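Local atomic coordinates of Bak protein (PDB entry 5VMN), a protein that inhibits apoptosis as a viral Bcl-2 protein that exclusively sequesters the pro-apoptotic protein Bim. Residues A[25-30]-A[118-123]. Residues are numbered along the deposited sequence; the frame is centred on the assembly and turned at random.
Sequences REIHSQ and VTCASL. With EDO (1,2-ethanediol), chain N.
Gln30 reaches across to the C-terminal end of helix 116-122 and spends both N-H groups of its amide on backbone oxygens, satisfying carbonyls where a helix runs out. Its NE2 lies 3.0 Å from Cys120 O, within the carbonyl plane and close to the plane of the amide. The second bond, from NE2 to Leu123 O at 3.1 Å, approaches more obliquely, with the donor tilted 22° from that carbonyl plane. A bend at chi2 (-80°) turns the amide toward this helix end, and the paired bonds should fix its rotation. Cys120 O is shared, since it also accepts from Leu123 N. The other end of the amide is served by water: one molecule donates to Gln30 OE1 and Leu123 O. A second water donates to Glu26 OE1, its short leg to Ala121 O being doubtful, while the Glu26 CG methylene rests 3.7 Å from Ala121 CB. On the side facing helix 68-84, Ile27 CD1 lies 3.7 Å from Ala121 N and 3.9 Å from both Cys120 SG and Ala121 CB. Ile27 also touches Leu75 there, and Cys120 touches Trp68. Segments 25-30 and 118-122 cross at 47°, their axes 9.0 Å apart at closest approach. Such packing, with an apolar inner side and hydrogen bonds from a side-chain amide to carbonyls at a helix C-terminus, joins helix 22-37 to helix 116-122, the last of the modelled chain, in the all-helical Bcl-2 fold.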
loop_
_atom_site.group_PDB
_atom_site.type_symbol
_atom_site.label_atom_id
_atom_site.label_comp_id
_atom_site.label_asym_id
_atom_site.label_seq_id
_atom_site.Cartn_x
_atom_site.Cartn_y
_atom_site.Cartn_z
ATOM N N ARG A 25 -7.370 -8.871 -4.148
ATOM C CA ARG A 25 -8.674 -8.278 -4.425
ATOM C C ARG A 25 -9.343 -7.796 -3.149
ATOM O O ARG A 25 -9.976 -6.734 -3.131
ATOM C CB ARG A 25 -9.571 -9.290 -5.158
ATOM C CG ARG A 25 -10.936 -8.725 -5.557
ATOM C CD ARG A 25 -11.761 -9.684 -6.396
ATOM N NE ARG A 25 -11.049 -10.200 -7.564
ATOM C CZ ARG A 25 -10.816 -9.513 -8.678
ATOM N NH1 ARG A 25 -11.213 -8.250 -8.802
ATOM N NH2 ARG A 25 -10.160 -10.092 -9.678
ATOM N N GLU A 26 -9.256 -8.578 -2.067
ATOM C CA GLU A 26 -9.875 -8.132 -0.817
ATOM C C GLU A 26 -9.126 -6.940 -0.221
ATOM O O GLU A 26 -9.746 -6.015 0.319
ATOM C CB GLU A 26 -9.949 -9.288 0.195
ATOM C CG GLU A 26 -10.793 -8.964 1.421
ATOM C CD GLU A 26 -12.241 -8.642 1.076
ATOM O OE1 GLU A 26 -12.922 -7.976 1.880
ATOM O OE2 GLU A 26 -12.697 -9.060 -0.003
ATOM N N ILE A 27 -7.804 -6.925 -0.313
ATOM C CA ILE A 27 -7.073 -5.752 0.156
ATOM C C ILE A 27 -7.481 -4.530 -0.653
ATOM O O ILE A 27 -7.615 -3.428 -0.113
ATOM C CB ILE A 27 -5.561 -5.990 0.095
ATOM C CG1 ILE A 27 -5.160 -7.131 1.030
ATOM C CG2 ILE A 27 -4.784 -4.701 0.432
ATOM C CD1 ILE A 27 -5.503 -6.944 2.500
ATOM N N HIS A 28 -7.685 -4.704 -1.952
ATOM C CA HIS A 28 -8.147 -3.599 -2.801
ATOM C C HIS A 28 -9.482 -3.052 -2.310
ATOM O O HIS A 28 -9.672 -1.836 -2.176
ATOM C CB HIS A 28 -8.235 -4.108 -4.236
ATOM C CG HIS A 28 -8.522 -3.065 -5.263
ATOM N ND1 HIS A 28 -9.801 -2.747 -5.664
ATOM C CD2 HIS A 28 -7.688 -2.303 -6.014
ATOM C CE1 HIS A 28 -9.744 -1.823 -6.610
ATOM N NE2 HIS A 28 -8.476 -1.540 -6.842
ATOM N N SER A 29 -10.419 -3.943 -2.019
ATOM C CA SER A 29 -11.704 -3.535 -1.478
ATOM C C SER A 29 -11.543 -2.754 -0.175
ATOM O O SER A 29 -12.180 -1.706 0.005
ATOM C CB SER A 29 -12.587 -4.785 -1.281
ATOM O OG SER A 29 -13.803 -4.447 -0.632
ATOM N N GLN A 30 -10.708 -3.249 0.746
ATOM C CA GLN A 30 -10.478 -2.555 2.010
ATOM C C GLN A 30 -9.860 -1.186 1.772
ATOM O O GLN A 30 -10.199 -0.225 2.463
ATOM C CB GLN A 30 -9.553 -3.362 2.928
ATOM C CG GLN A 30 -10.018 -4.791 3.293
ATOM C CD GLN A 30 -11.028 -4.810 4.376
ATOM O OE1 GLN A 30 -12.186 -4.437 4.165
ATOM N NE2 GLN A 30 -10.607 -5.263 5.565
ATOM N N VAL A 118 -3.661 -11.568 5.483
ATOM C CA VAL A 118 -4.952 -12.239 5.607
ATOM C C VAL A 118 -5.732 -11.629 6.755
ATOM O O VAL A 118 -6.962 -11.532 6.697
ATOM C CB VAL A 118 -4.811 -13.765 5.791
ATOM C CG1 VAL A 118 -6.167 -14.431 6.169
ATOM C CG2 VAL A 118 -4.282 -14.387 4.532
ATOM N N THR A 119 -5.043 -11.203 7.810
ATOM C CA THR A 119 -5.758 -10.601 8.926
ATOM C C THR A 119 -6.248 -9.216 8.534
ATOM O O THR A 119 -7.366 -8.830 8.886
ATOM C CB THR A 119 -4.868 -10.565 10.170
ATOM O OG1 THR A 119 -4.714 -11.893 10.657
ATOM C CG2 THR A 119 -5.475 -9.718 11.283
ATOM N N CYS A 120 -5.436 -8.471 7.776
ATOM C CA CYS A 120 -5.888 -7.207 7.203
ATOM C C CYS A 120 -7.131 -7.409 6.352
ATOM O O CYS A 120 -8.115 -6.669 6.471
ATOM C CB CYS A 120 -4.786 -6.593 6.361
ATOM S SG CYS A 120 -5.234 -4.903 5.765
ATOM N N ALA A 121 -7.093 -8.398 5.471
ATOM C CA ALA A 121 -8.234 -8.665 4.609
ATOM C C ALA A 121 -9.474 -9.000 5.412
ATOM O O ALA A 121 -10.592 -8.810 4.929
ATOM C CB ALA A 121 -7.924 -9.818 3.661
ATOM N N SER A 122 -9.306 -9.520 6.624
ATOM C CA SER A 122 -10.420 -10.025 7.388
ATOM C C SER A 122 -11.017 -9.005 8.354
ATOM O O SER A 122 -12.025 -9.306 9.000
ATOM C CB SER A 122 -9.986 -11.267 8.188
ATOM O OG SER A 122 -9.546 -12.312 7.313
ATOM N N LEU A 123 -10.404 -7.840 8.502
ATOM C CA LEU A 123 -10.954 -6.808 9.374
ATOM C C LEU A 123 -12.343 -6.403 8.914
ATOM O O LEU A 123 -12.589 -6.198 7.723
ATOM C CB LEU A 123 -10.062 -5.573 9.350
ATOM C CG LEU A 123 -8.604 -5.745 9.704
ATOM C CD1 LEU A 123 -7.850 -4.471 9.327
ATOM C CD2 LEU A 123 -8.465 -6.072 11.174
HETATM C C1 EDO N . -11.895 -5.218 -5.826
HETATM O O1 EDO N . -12.447 -5.907 -4.705
HETATM C C2 EDO N . -12.555 -3.862 -5.808
HETATM O O2 EDO N . -12.279 -3.336 -4.513
HETATM O O HOH W 1 -13.030 -8.286 4.750
HETATM O O HOH W 2 -14.466 -4.691 5.702
#